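Local coordinates for protein exotoxin A (PDB 1IKP) that transfers ADP-ribose from NAD to a protein of the target cell, probably elongation factor 2, after receptor binding and entry, at residues A[38-43]-A[217-222]; A[98-103]-A[116-121]; A[129-134]-A[243-248]; A[173-178]-A[221-226]. The protein carries 2 engineered substitutions. One frame throughout, in Å; residues are numbered along the deposited sequence.

Interaction 1. Residues A[38-43]-A[217-222]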
loop_
_atom_site.group_PDB
_atom_site.type_symbol
_atom_site.label_atom_id
_atom_site.label_comp_id
_atom_site.label_asym_id
_atom_site.label_seq_id
_atom_site.Cartn_x
_atom_site.Cartn_y
_atom_site.Cartn_z
ATOM N N ASN A 38 22.506 12.935 12.257
ATOM C CA ASN A 38 21.502 12.947 13.314
ATOM C C ASN A 38 20.119 13.225 12.734
ATOM O O ASN A 38 19.108 13.121 13.432
ATOM C CB ASN A 38 21.841 14.015 14.357
ATOM C CG ASN A 38 23.234 13.849 14.927
ATOM O OD1 ASN A 38 23.583 12.790 15.451
ATOM N ND2 ASN A 38 24.040 14.901 14.832
ATOM N N GLY A 39 20.083 13.591 11.455
ATOM C CA GLY A 39 18.818 13.855 10.794
ATOM C C GLY A 39 18.418 12.612 10.019
ATOM O O GLY A 39 18.688 11.494 10.456
ATOM N N GLN A 40 17.771 12.794 8.876
ATOM C CA GLN A 40 17.379 11.656 8.059
ATOM C C GLN A 40 17.604 12.011 6.613
ATOM O O GLN A 40 17.461 13.166 6.207
ATOM C CB GLN A 40 15.914 11.263 8.291
ATOM C CG GLN A 40 14.904 12.368 8.109
ATOM C CD GLN A 40 13.481 11.917 8.413
ATOM O OE1 GLN A 40 12.680 12.692 8.915
ATOM N NE2 GLN A 40 13.161 10.663 8.096
ATOM N N GLY A 41 17.979 11.016 5.821
ATOM C CA GLY A 41 18.214 11.289 4.422
ATOM C C GLY A 41 18.167 10.015 3.617
ATOM O O GLY A 41 17.978 8.929 4.171
ATOM N N VAL A 42 18.340 10.174 2.308
ATOM C CA VAL A 42 18.371 9.067 1.360
ATOM C C VAL A 42 19.541 9.244 0.391
ATOM O O VAL A 42 19.695 10.307 -0.233
ATOM C CB VAL A 42 17.088 8.998 0.527
ATOM C CG1 VAL A 42 17.200 7.872 -0.518
ATOM C CG2 VAL A 42 15.874 8.753 1.419
ATOM N N LEU A 43 20.379 8.219 0.292
ATOM C CA LEU A 43 21.481 8.193 -0.652
ATOM C C LEU A 43 20.916 7.530 -1.902
ATOM O O LEU A 43 20.347 6.438 -1.814
ATOM C CB LEU A 43 22.640 7.339 -0.129
ATOM C CG LEU A 43 23.436 7.981 0.997
ATOM C CD1 LEU A 43 24.276 6.939 1.708
ATOM C CD2 LEU A 43 24.327 9.087 0.397
ATOM N N ASP A 217 4.631 16.629 3.228
ATOM C CA ASP A 217 4.555 17.284 4.520
ATOM C C ASP A 217 5.873 18.038 4.641
ATOM O O ASP A 217 6.815 17.770 3.888
ATOM C CB ASP A 217 4.417 16.246 5.634
ATOM C CG ASP A 217 3.002 15.701 5.750
ATOM O OD1 ASP A 217 2.201 15.890 4.808
ATOM O OD2 ASP A 217 2.694 15.072 6.785
ATOM N N ASP A 218 5.945 18.968 5.585
ATOM C CA ASP A 218 7.136 19.793 5.770
ATOM C C ASP A 218 8.494 19.096 5.805
ATOM O O ASP A 218 9.444 19.566 5.176
ATOM C CB ASP A 218 6.989 20.651 7.030
ATOM C CG ASP A 218 5.853 21.651 6.923
ATOM O OD1 ASP A 218 5.700 22.262 5.842
ATOM O OD2 ASP A 218 5.123 21.834 7.920
ATOM N N THR A 219 8.592 17.984 6.526
ATOM C CA THR A 219 9.858 17.259 6.650
ATOM C C THR A 219 10.621 17.064 5.341
ATOM O O THR A 219 11.768 17.512 5.193
ATOM C CB THR A 219 9.639 15.874 7.290
ATOM O OG1 THR A 219 9.038 16.037 8.582
ATOM C CG2 THR A 219 10.966 15.144 7.453
ATOM N N TRP A 220 10.000 16.393 4.385
ATOM C CA TRP A 220 10.679 16.161 3.126
ATOM C C TRP A 220 10.445 17.271 2.110
ATOM O O TRP A 220 11.200 17.417 1.147
ATOM C CB TRP A 220 10.289 14.786 2.572
ATOM C CG TRP A 220 10.816 13.660 3.427
ATOM C CD1 TRP A 220 10.131 12.956 4.389
ATOM C CD2 TRP A 220 12.154 13.143 3.440
ATOM N NE1 TRP A 220 10.962 12.040 4.990
ATOM C CE2 TRP A 220 12.209 12.132 4.428
ATOM C CE3 TRP A 220 13.317 13.442 2.714
ATOM C CZ2 TRP A 220 13.378 11.417 4.708
ATOM C CZ3 TRP A 220 14.478 12.732 2.993
ATOM C CH2 TRP A 220 14.499 11.731 3.982
ATOM N N GLU A 221 9.402 18.064 2.326
ATOM C CA GLU A 221 9.119 19.187 1.439
ATOM C C GLU A 221 10.325 20.130 1.457
ATOM O O GLU A 221 10.735 20.648 0.421
ATOM C CB GLU A 221 7.869 19.925 1.930
ATOM C CG GLU A 221 7.626 21.271 1.270
ATOM C CD GLU A 221 7.399 21.161 -0.219
ATOM O OE1 GLU A 221 7.287 22.216 -0.881
ATOM O OE2 GLU A 221 7.327 20.023 -0.729
ATOM N N GLY A 222 10.910 20.325 2.633
ATOM C CA GLY A 222 12.055 21.217 2.750
ATOM C C GLY A 222 13.401 20.525 2.626
ATOM O O GLY A 222 14.388 20.943 3.223
#

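Interaction 2. Residues A[98-103]-A[116-121]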
loop_
_atom_site.group_PDB
_atom_site.type_symbol
_atom_site.label_atom_id
_atom_site.label_comp_id
_atom_site.label_asym_id
_atom_site.label_seq_id
_atom_site.Cartn_x
_atom_site.Cartn_y
_atom_site.Cartn_z
ATOM N N SER A 98 19.064 2.253 -16.701
ATOM C CA SER A 98 19.618 2.882 -15.515
ATOM C C SER A 98 19.434 1.995 -14.279
ATOM O O SER A 98 18.318 1.541 -14.007
ATOM C CB SER A 98 18.913 4.222 -15.290
ATOM O OG SER A 98 19.204 4.750 -14.014
ATOM N N LEU A 99 20.520 1.751 -13.553
ATOM C CA LEU A 99 20.477 0.964 -12.324
ATOM C C LEU A 99 20.405 1.968 -11.166
ATOM O O LEU A 99 21.208 2.889 -11.075
ATOM C CB LEU A 99 21.730 0.104 -12.199
ATOM C CG LEU A 99 21.948 -0.592 -10.848
ATOM C CD1 LEU A 99 20.832 -1.602 -10.597
ATOM C CD2 LEU A 99 23.316 -1.287 -10.850
ATOM N N ASN A 100 19.466 1.745 -10.247
ATOM C CA ASN A 100 19.260 2.654 -9.125
ATOM C C ASN A 100 19.067 1.938 -7.799
ATOM O O ASN A 100 18.325 0.955 -7.724
ATOM C CB ASN A 100 17.991 3.497 -9.325
ATOM C CG ASN A 100 18.034 4.362 -10.566
ATOM O OD1 ASN A 100 18.376 5.549 -10.500
ATOM N ND2 ASN A 100 17.682 3.764 -11.707
ATOM N N TRP A 101 19.740 2.407 -6.757
ATOM C CA TRP A 101 19.424 1.843 -5.453
ATOM C C TRP A 101 19.448 2.962 -4.422
ATOM O O TRP A 101 20.214 3.932 -4.542
ATOM C CB TRP A 101 20.292 0.611 -5.074
ATOM C CG TRP A 101 21.721 0.816 -4.789
ATOM C CD1 TRP A 101 22.306 0.906 -3.559
ATOM C CD2 TRP A 101 22.783 0.880 -5.748
ATOM N NE1 TRP A 101 23.672 1.014 -3.688
ATOM C CE2 TRP A 101 23.988 1.007 -5.022
ATOM C CE3 TRP A 101 22.832 0.845 -7.151
ATOM C CZ2 TRP A 101 25.237 1.103 -5.646
ATOM C CZ3 TRP A 101 24.089 0.939 -7.784
ATOM C CH2 TRP A 101 25.271 1.069 -7.018
ATOM N N LEU A 102 18.555 2.853 -3.439
ATOM C CA LEU A 102 18.410 3.856 -2.399
ATOM C C LEU A 102 18.792 3.281 -1.049
ATOM O O LEU A 102 18.294 2.217 -0.644
ATOM C CB LEU A 102 16.956 4.348 -2.325
ATOM C CG LEU A 102 16.264 4.733 -3.631
ATOM C CD1 LEU A 102 14.844 5.185 -3.355
ATOM C CD2 LEU A 102 17.062 5.827 -4.327
ATOM N N VAL A 103 19.671 3.997 -0.351
ATOM C CA VAL A 103 20.109 3.594 0.987
ATOM C C VAL A 103 19.681 4.702 1.958
ATOM O O VAL A 103 20.127 5.848 1.835
ATOM C CB VAL A 103 21.643 3.405 1.040
ATOM C CG1 VAL A 103 22.078 2.957 2.456
ATOM C CG2 VAL A 103 22.062 2.368 -0.008
ATOM N N PHE A 116 15.528 0.019 -8.263
ATOM C CA PHE A 116 14.641 0.159 -9.408
ATOM C C PHE A 116 15.431 0.406 -10.691
ATOM O O PHE A 116 16.599 0.839 -10.657
ATOM C CB PHE A 116 13.564 1.232 -9.205
ATOM C CG PHE A 116 14.090 2.587 -8.930
ATOM C CD1 PHE A 116 14.297 3.023 -7.628
ATOM C CD2 PHE A 116 14.367 3.454 -9.979
ATOM C CE1 PHE A 116 14.767 4.311 -7.375
ATOM C CE2 PHE A 116 14.839 4.742 -9.715
ATOM C CZ PHE A 116 15.037 5.163 -8.425
ATOM N N ILE A 117 14.780 0.082 -11.797
ATOM C CA ILE A 117 15.388 0.155 -13.127
ATOM C C ILE A 117 14.612 1.077 -14.047
ATOM O O ILE A 117 13.383 1.046 -14.081
ATOM C CB ILE A 117 15.385 -1.271 -13.765
ATOM C CG1 ILE A 117 16.136 -2.274 -12.893
ATOM C CG2 ILE A 117 15.960 -1.234 -15.176
ATOM C CD1 ILE A 117 17.562 -1.939 -12.645
ATOM N N HIS A 118 15.335 1.891 -14.806
ATOM C CA HIS A 118 14.689 2.752 -15.795
ATOM C C HIS A 118 15.197 2.333 -17.162
ATOM O O HIS A 118 16.404 2.228 -17.372
ATOM C CB HIS A 118 15.024 4.232 -15.568
ATOM C CG HIS A 118 14.319 4.833 -14.394
ATOM N ND1 HIS A 118 14.775 5.960 -13.745
ATOM C CD2 HIS A 118 13.192 4.456 -13.748
ATOM C CE1 HIS A 118 13.959 6.249 -12.748
ATOM N NE2 HIS A 118 12.990 5.352 -12.726
ATOM N N GLU A 119 14.295 2.023 -18.079
ATOM C CA GLU A 119 14.751 1.689 -19.425
ATOM C C GLU A 119 14.791 3.006 -20.203
ATOM O O GLU A 119 13.917 3.847 -20.050
ATOM C CB GLU A 119 13.809 0.680 -20.035
ATOM C CG GLU A 119 13.758 -0.575 -19.170
ATOM C CD GLU A 119 13.193 -1.765 -19.892
ATOM O OE1 GLU A 119 12.102 -2.236 -19.514
ATOM O OE2 GLU A 119 13.849 -2.216 -20.849
ATOM N N LEU A 120 15.820 3.187 -21.024
ATOM C CA LEU A 120 15.993 4.433 -21.771
ATOM C C LEU A 120 15.945 4.200 -23.272
ATOM O O LEU A 120 16.462 3.193 -23.762
ATOM C CB LEU A 120 17.343 5.039 -21.394
ATOM C CG LEU A 120 17.644 5.136 -19.888
ATOM C CD1 LEU A 120 19.121 5.419 -19.664
ATOM C CD2 LEU A 120 16.780 6.226 -19.252
ATOM N N ASN A 121 15.321 5.127 -24.002
ATOM C CA ASN A 121 15.257 4.998 -25.456
ATOM C C ASN A 121 16.510 5.610 -26.072
ATOM O O ASN A 121 17.399 6.065 -25.359
ATOM C CB ASN A 121 13.992 5.664 -26.037
ATOM C CG ASN A 121 13.910 7.159 -25.752
ATOM O OD1 ASN A 121 14.919 7.832 -25.543
ATOM N ND2 ASN A 121 12.687 7.689 -25.765
#

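Interaction 3. Residues A[129-134]-A[243-248]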
loop_
_atom_site.group_PDB
_atom_site.type_symbol
_atom_site.label_atom_id
_atom_site.label_comp_id
_atom_site.label_asym_id
_atom_site.label_seq_id
_atom_site.Cartn_x
_atom_site.Cartn_y
_atom_site.Cartn_z
ATOM N N MET A 129 9.693 2.268 -16.437
ATOM C CA MET A 129 10.239 2.160 -15.090
ATOM C C MET A 129 9.740 0.866 -14.487
ATOM O O MET A 129 8.556 0.542 -14.580
ATOM C CB MET A 129 9.754 3.296 -14.207
ATOM C CG MET A 129 9.473 4.573 -14.939
ATOM S SD MET A 129 8.741 5.738 -13.804
ATOM C CE MET A 129 10.136 6.867 -13.556
ATOM N N SER A 130 10.652 0.128 -13.868
ATOM C CA SER A 130 10.327 -1.123 -13.213
ATOM C C SER A 130 9.639 -0.837 -11.884
ATOM O O SER A 130 9.514 0.301 -11.474
ATOM C CB SER A 130 11.617 -1.872 -12.826
ATOM O OG SER A 130 12.278 -1.239 -11.707
ATOM N N PRO A 131 9.141 -1.895 -11.240
ATOM C CA PRO A 131 8.528 -1.726 -9.932
ATOM C C PRO A 131 9.709 -1.292 -9.025
ATOM O O PRO A 131 10.898 -1.417 -9.392
ATOM C CB PRO A 131 8.132 -3.147 -9.563
ATOM C CG PRO A 131 7.721 -3.741 -10.855
ATOM C CD PRO A 131 8.779 -3.204 -11.829
ATOM N N ILE A 132 9.370 -0.772 -7.851
ATOM C CA ILE A 132 10.342 -0.409 -6.826
ATOM C C ILE A 132 10.459 -1.676 -5.955
ATOM O O ILE A 132 9.472 -2.125 -5.372
ATOM C CB ILE A 132 9.844 0.775 -6.000
ATOM C CG1 ILE A 132 9.638 1.975 -6.933
ATOM C CG2 ILE A 132 10.841 1.092 -4.886
ATOM C CD1 ILE A 132 8.990 3.171 -6.288
ATOM N N TYR A 133 11.656 -2.246 -5.902
ATOM C CA TYR A 133 11.901 -3.489 -5.176
ATOM C C TYR A 133 12.541 -3.221 -3.823
ATOM O O TYR A 133 13.431 -2.386 -3.706
ATOM C CB TYR A 133 12.797 -4.413 -6.011
ATOM C CG TYR A 133 12.210 -4.779 -7.357
ATOM C CD1 TYR A 133 11.149 -5.675 -7.476
ATOM C CD2 TYR A 133 12.746 -4.235 -8.522
ATOM C CE1 TYR A 133 10.639 -6.033 -8.733
ATOM C CE2 TYR A 133 12.248 -4.576 -9.753
ATOM C CZ TYR A 133 11.206 -5.476 -9.866
ATOM O OH TYR A 133 10.752 -5.847 -11.103
ATOM N N THR A 134 12.071 -3.917 -2.788
ATOM C CA THR A 134 12.624 -3.721 -1.455
ATOM C C THR A 134 13.467 -4.939 -0.983
ATOM O O THR A 134 12.995 -6.076 -0.995
ATOM C CB THR A 134 11.485 -3.467 -0.448
ATOM O OG1 THR A 134 10.823 -2.244 -0.787
ATOM C CG2 THR A 134 12.027 -3.353 0.977
ATOM N N VAL A 243 1.124 2.841 -13.741
ATOM C CA VAL A 243 1.144 3.312 -12.372
ATOM C C VAL A 243 2.402 2.859 -11.634
ATOM O O VAL A 243 2.999 1.809 -11.940
ATOM C CB VAL A 243 -0.105 2.843 -11.578
ATOM C CG1 VAL A 243 -1.379 3.396 -12.223
ATOM C CG2 VAL A 243 -0.171 1.347 -11.524
ATOM N N ILE A 244 2.819 3.674 -10.684
ATOM C CA ILE A 244 3.983 3.344 -9.875
ATOM C C ILE A 244 3.652 2.099 -9.076
ATOM O O ILE A 244 2.557 1.983 -8.515
ATOM C CB ILE A 244 4.303 4.467 -8.882
ATOM C CG1 ILE A 244 4.653 5.757 -9.649
ATOM C CG2 ILE A 244 5.452 4.074 -7.978
ATOM C CD1 ILE A 244 4.619 6.983 -8.754
ATOM N N SER A 245 4.575 1.149 -9.034
ATOM C CA SER A 245 4.323 -0.034 -8.219
ATOM C C SER A 245 5.518 -0.411 -7.389
ATOM O O SER A 245 6.636 -0.054 -7.694
ATOM C CB SER A 245 3.931 -1.237 -9.086
ATOM O OG SER A 245 5.057 -1.776 -9.797
ATOM N N HIS A 246 5.250 -1.124 -6.300
ATOM C CA HIS A 246 6.276 -1.670 -5.424
ATOM C C HIS A 246 6.064 -3.191 -5.460
ATOM O O HIS A 246 4.980 -3.677 -5.785
ATOM C CB HIS A 246 6.065 -1.246 -3.970
ATOM C CG HIS A 246 6.687 0.062 -3.591
ATOM N ND1 HIS A 246 6.094 1.281 -3.860
ATOM C CD2 HIS A 246 7.820 0.337 -2.901
ATOM C CE1 HIS A 246 6.838 2.246 -3.345
ATOM N NE2 HIS A 246 7.887 1.705 -2.758
ATOM N N ARG A 247 7.114 -3.944 -5.160
ATOM C CA ARG A 247 6.999 -5.406 -5.039
ATOM C C ARG A 247 7.865 -5.815 -3.859
ATOM O O ARG A 247 9.002 -5.328 -3.698
ATOM C CB ARG A 247 7.421 -6.139 -6.321
ATOM C CG ARG A 247 7.133 -7.646 -6.263
ATOM C CD ARG A 247 6.940 -8.252 -7.665
ATOM N NE ARG A 247 6.621 -9.672 -7.611
ATOM C CZ ARG A 247 5.799 -10.310 -8.443
ATOM N NH1 ARG A 247 5.163 -9.683 -9.429
ATOM N NH2 ARG A 247 5.626 -11.615 -8.290
ATOM N N LEU A 248 7.303 -6.670 -2.990
ATOM C CA LEU A 248 8.004 -7.137 -1.803
ATOM C C LEU A 248 7.880 -8.655 -1.742
ATOM O O LEU A 248 6.787 -9.210 -1.728
ATOM C CB LEU A 248 7.373 -6.528 -0.538
ATOM C CG LEU A 248 8.019 -6.963 0.786
ATOM C CD1 LEU A 248 9.487 -6.625 0.825
ATOM C CD2 LEU A 248 7.281 -6.271 1.944
HETATM O O HOH W 1 6.050 1.027 -12.924
HETATM O O HOH W 2 7.045 1.636 -10.675
#

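Interaction 4. Residues A[173-178]-A[221-226]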
loop_
_atom_site.group_PDB
_atom_site.type_symbol
_atom_site.label_atom_id
_atom_site.label_comp_id
_atom_site.label_asym_id
_atom_site.label_seq_id
_atom_site.Cartn_x
_atom_site.Cartn_y
_atom_site.Cartn_z
ATOM N N SER A 173 24.076 10.674 -4.885
ATOM C CA SER A 173 23.587 11.922 -4.330
ATOM C C SER A 173 22.951 11.632 -2.997
ATOM O O SER A 173 22.683 10.479 -2.662
ATOM C CB SER A 173 22.546 12.547 -5.261
ATOM O OG SER A 173 21.398 11.721 -5.417
ATOM N N VAL A 174 22.749 12.675 -2.210
ATOM C CA VAL A 174 22.088 12.520 -0.931
ATOM C C VAL A 174 21.060 13.611 -0.801
ATOM O O VAL A 174 21.272 14.746 -1.236
ATOM C CB VAL A 174 23.054 12.622 0.258
ATOM C CG1 VAL A 174 23.685 14.018 0.317
ATOM C CG2 VAL A 174 22.309 12.310 1.572
ATOM N N VAL A 175 19.912 13.257 -0.243
ATOM C CA VAL A 175 18.858 14.216 0.015
ATOM C C VAL A 175 18.600 14.161 1.512
ATOM O O VAL A 175 18.388 13.089 2.089
ATOM C CB VAL A 175 17.570 13.931 -0.783
ATOM C CG1 VAL A 175 17.056 12.541 -0.495
ATOM C CG2 VAL A 175 16.509 14.947 -0.426
ATOM N N MET A 176 18.683 15.320 2.154
ATOM C CA MET A 176 18.494 15.410 3.587
ATOM C C MET A 176 17.181 16.115 3.872
ATOM O O MET A 176 16.858 17.139 3.263
ATOM C CB MET A 176 19.641 16.197 4.231
ATOM C CG MET A 176 21.004 15.565 4.135
ATOM S SD MET A 176 21.110 13.956 4.955
ATOM C CE MET A 176 20.708 14.448 6.661
ATOM N N ALA A 177 16.421 15.563 4.806
ATOM C CA ALA A 177 15.149 16.159 5.158
ATOM C C ALA A 177 15.422 17.356 6.047
ATOM O O ALA A 177 16.519 17.503 6.580
ATOM C CB ALA A 177 14.276 15.151 5.901
ATOM N N GLN A 178 14.411 18.197 6.202
ATOM C CA GLN A 178 14.537 19.370 7.052
ATOM C C GLN A 178 14.714 18.942 8.509
ATOM O O GLN A 178 13.911 18.179 9.035
ATOM C CB GLN A 178 13.296 20.244 6.915
ATOM C CG GLN A 178 13.360 21.527 7.720
ATOM C CD GLN A 178 12.178 22.421 7.454
ATOM O OE1 GLN A 178 11.050 22.101 7.836
ATOM N NE2 GLN A 178 12.417 23.546 6.776
ATOM N N GLU A 221 9.402 18.064 2.326
ATOM C CA GLU A 221 9.119 19.187 1.439
ATOM C C GLU A 221 10.325 20.130 1.457
ATOM O O GLU A 221 10.735 20.648 0.421
ATOM C CB GLU A 221 7.869 19.925 1.930
ATOM C CG GLU A 221 7.626 21.271 1.270
ATOM C CD GLU A 221 7.399 21.161 -0.219
ATOM O OE1 GLU A 221 7.287 22.216 -0.881
ATOM O OE2 GLU A 221 7.327 20.023 -0.729
ATOM N N GLY A 222 10.910 20.325 2.633
ATOM C CA GLY A 222 12.055 21.217 2.750
ATOM C C GLY A 222 13.401 20.525 2.626
ATOM O O GLY A 222 14.388 20.943 3.223
ATOM N N LYS A 223 13.452 19.455 1.840
ATOM C CA LYS A 223 14.697 18.713 1.672
ATOM C C LYS A 223 15.791 19.492 0.936
ATOM O O LYS A 223 15.503 20.427 0.189
ATOM C CB LYS A 223 14.412 17.411 0.916
ATOM C CG LYS A 223 13.837 17.627 -0.468
ATOM C CD LYS A 223 13.251 16.336 -1.037
ATOM C CE LYS A 223 12.335 16.615 -2.215
ATOM N NZ LYS A 223 13.025 17.277 -3.358
ATOM N N ILE A 224 17.032 19.085 1.177
ATOM C CA ILE A 224 18.209 19.677 0.539
ATOM C C ILE A 224 18.948 18.545 -0.167
ATOM O O ILE A 224 19.272 17.516 0.445
ATOM C CB ILE A 224 19.138 20.335 1.566
ATOM C CG1 ILE A 224 18.407 21.507 2.233
ATOM C CG2 ILE A 224 20.407 20.834 0.869
ATOM C CD1 ILE A 224 19.149 22.119 3.389
ATOM N N TYR A 225 19.229 18.765 -1.448
ATOM C CA TYR A 225 19.886 17.795 -2.334
ATOM C C TYR A 225 21.341 18.118 -2.672
ATOM O O TYR A 225 21.677 19.262 -2.929
ATOM C CB TYR A 225 19.086 17.733 -3.632
ATOM C CG TYR A 225 19.709 16.916 -4.730
ATOM C CD1 TYR A 225 19.540 15.537 -4.774
ATOM C CD2 TYR A 225 20.457 17.531 -5.745
ATOM C CE1 TYR A 225 20.094 14.783 -5.796
ATOM C CE2 TYR A 225 21.018 16.782 -6.773
ATOM C CZ TYR A 225 20.831 15.407 -6.792
ATOM O OH TYR A 225 21.370 14.643 -7.795
ATOM N N ARG A 226 22.194 17.103 -2.710
ATOM C CA ARG A 226 23.603 17.305 -3.049
ATOM C C ARG A 226 24.204 16.093 -3.731
ATOM O O ARG A 226 23.956 14.960 -3.318
ATOM C CB ARG A 226 24.437 17.558 -1.800
ATOM C CG ARG A 226 24.180 18.865 -1.102
ATOM C CD ARG A 226 24.369 18.676 0.382
ATOM N NE ARG A 226 25.639 18.041 0.702
ATOM C CZ ARG A 226 25.851 17.319 1.797
ATOM N NH1 ARG A 226 24.874 17.138 2.675
ATOM N NH2 ARG A 226 27.041 16.782 2.018
#

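Interaction 1. Residues A[38-43]-A[217-222]
Gln40 and Trp220 carry this contact, the glutamine reaching across to the indole. Its CG sits between the backbone N and the carbonyl carbon (chi1 54°), and the extended chain beyond lifts the amide toward helix 218-221. There NE2 of Gln40 approaches the ring obliquely, 3.5 Å from Trp220 CZ2, with the amide and indole planes 61° apart. The two nitrogens do not bond to each other: Gln40 NE2 and Trp220 NE1 both donate to the carbonyl oxygen of Arg186, which fixes the rotation of amide and ring together. On the other branch, Gln40 OE1 comes to 3.3 Å from the CG2 methyl of Thr219, the two side chains crossing at about a right angle. In fold terms, a short helix is laid on one strand of the large sheet in the receptor-binding domain, a lectin-like (concanavalin-type) beta fold. The indole of Trp220 points its six-membered end at the strand. Gly41 CA meets that end at the ring edge, 3.8 Å from Trp220 CH2. Next along, Val42 turns CG2, beside its own backbone N, to within 4.2 Å of the same Trp220 CH2.

Interaction 2. Residues A[98-103]-A[116-121]
Asn100 and Phe116 form an antiparallel hydrogen-bonded pair, and the asparagine can be followed atom by atom over its neighbour's ring. CB of Asn100 stands over one face of the phenyl group in a CH-pi contact, 3.5 Å from the Phe116 ring centroid. With CG anti to the carbonyl carbon (chi1 -61°), the side chain continues along that face, and CG of Asn100 comes to 3.3 Å from Phe116 CE2. The amide lies nearly flat on the ring, stacked, their planes only 8° apart. At the tip the two ends part. OD1 accepts a hydrogen bond from His44 of strand 40-49, whereas ND2 of Asn100 serves two acceptors: Ser98 OG at 2.9 Å, and Phe116 O at 3.3 Å, approached from above the carbonyl plane. ND2 also lies over a face of the His118 imidazole. The amide is thus held at both ends, so that its rotation is fixed.

Beneath it runs the ladder of a beta hairpin. Ser98 N gives His118 O a short, straight bond of 2.7 Å, and Phe116 N binds Asn100 O, while the return bond from Asn100 N to Phe116 O is weak. On the face bearing Leu99 and Ile117 the pair meets through methyls, Leu99 CD1 to Ile117 CD1 at 3.9 Å. Leu102 brings its CG to the edge of the phenyl ring. Strand 97-106 is flanked on its other side by strand 40-49, and strand 112-120 by strand 126-136, which places this hairpin inside the large sheet of the receptor-binding domain.

Interaction 3. Residues A[129-134]-A[243-248]
The imidazole of His246 lies under Ile132, whose CB stands over one ring face in a CH-pi contact, 3.9 Å from the His246 ring centroid. At the imidazole edge is Thr134 OG1, whose hydrogen bond goes to Lys114. Ile132 splits its branches over the ring: CG2, anti to the backbone N, reaches His246 NE2 at 3.7 Å, and CD1, at the end of the other branch, touches both CE1 of the ring and the CG2 methyl of Ile244. His246 NE2 is buried with no polar partner. The second flat group, the phenol ring of Tyr133, takes the CB of Arg247 obliquely against CD1, while the carbonyl carbon of Pro131, two residues back, stands over one face toward the rim.

These pairs decorate two parallel strands of the large mixed sheet, where strand 245-248 joins strand 126-136 and is itself followed across the sheet by strand 367-371. The link is made by three backbone bonds: Ile132 N to Ser245 O at 2.8 Å, Arg247 N to Ile132 O at 3.0 Å, and a weak one from Thr134 N to Arg247 O. Before the strands meet, water takes over: one molecule bridges Ser130 O, at 2.9 Å, and Ser245 N, from which it accepts. Ser245 OG, between its backbone N and carbonyl carbon (chi1 74°), rests 3.4 Å from Pro131 CB. The extended chain of Arg247 leads away from the strand pair, and its guanidinium forms salt bridges with Asp366 and Asp387.

Interaction 4. Residues A[173-178]-A[221-226]
Val174 and Arg226 lie side by side and point the same way, a cross-strand pair in an antiparallel ladder of the large sheet in the receptor-binding domain. The arginine chain leaves with CG anti to the carbonyl carbon and then bends at chi2 and chi3, a fold that brings its guanidinium back over the valine. Val174 CG1 sits over one face of that group, 4.1 Å from Arg226 NH1 and offset toward its rim. Met176 comes at the same guanidinium obliquely with its CG, then bends away.

On the face bearing Val175 and Tyr225 the orientation differs. Val175 and Lys223 slant across one another, and the valine methyl CG2 nestles against the aliphatic part of the lysine, 3.5 Å from Lys223 CB. The ammonium end of Lys223 lies farther on, in a weak, long ion pair with Asp200. Tyr225, with CG anti to the backbone N (chi1 173°), carries its ring across to Ser173 of the neighbouring strand, whose OG approaches Tyr225 CE1 obliquely at 3.3 Å. The Tyr225 hydroxyl has a weak hydrogen bond with Gln201.

Four backbone bonds hold the ladder, two in the Val174-Arg226 pair and two in the Met176-Ile224 pair, with Met176 N to Ile224 O at 2.8 Å. Strand 40-49 borders strand 164-176 on its other side. Past the last bridge, the CA of Lys223 still makes a CA-H...O contact with Met176 O at 3.1 Å.

How the interactions relate
All four contacts reach the same large sheet, but at different depths. Interactions 2 and 3 are buried and adjoin: Ile117 N of the hairpin bonds to Ser130 OG of segment 129-134. Interaction 1 is buried as well, yet joins helix to strand with no direct hydrogen bond, relying on an outside carbonyl. Interaction 4 is only partly buried, with Ile224, Arg226 and Gln178 exposed. It shares Glu221 and Gly222 with interaction 1, and Val42 N bonds to Val175 O between them. Interaction 2 meets interaction 1 through Leu43 N and Val103 O. Antiparallel ladders in interactions 2 and 4 contrast with the water-assisted parallel pairing of interaction 3.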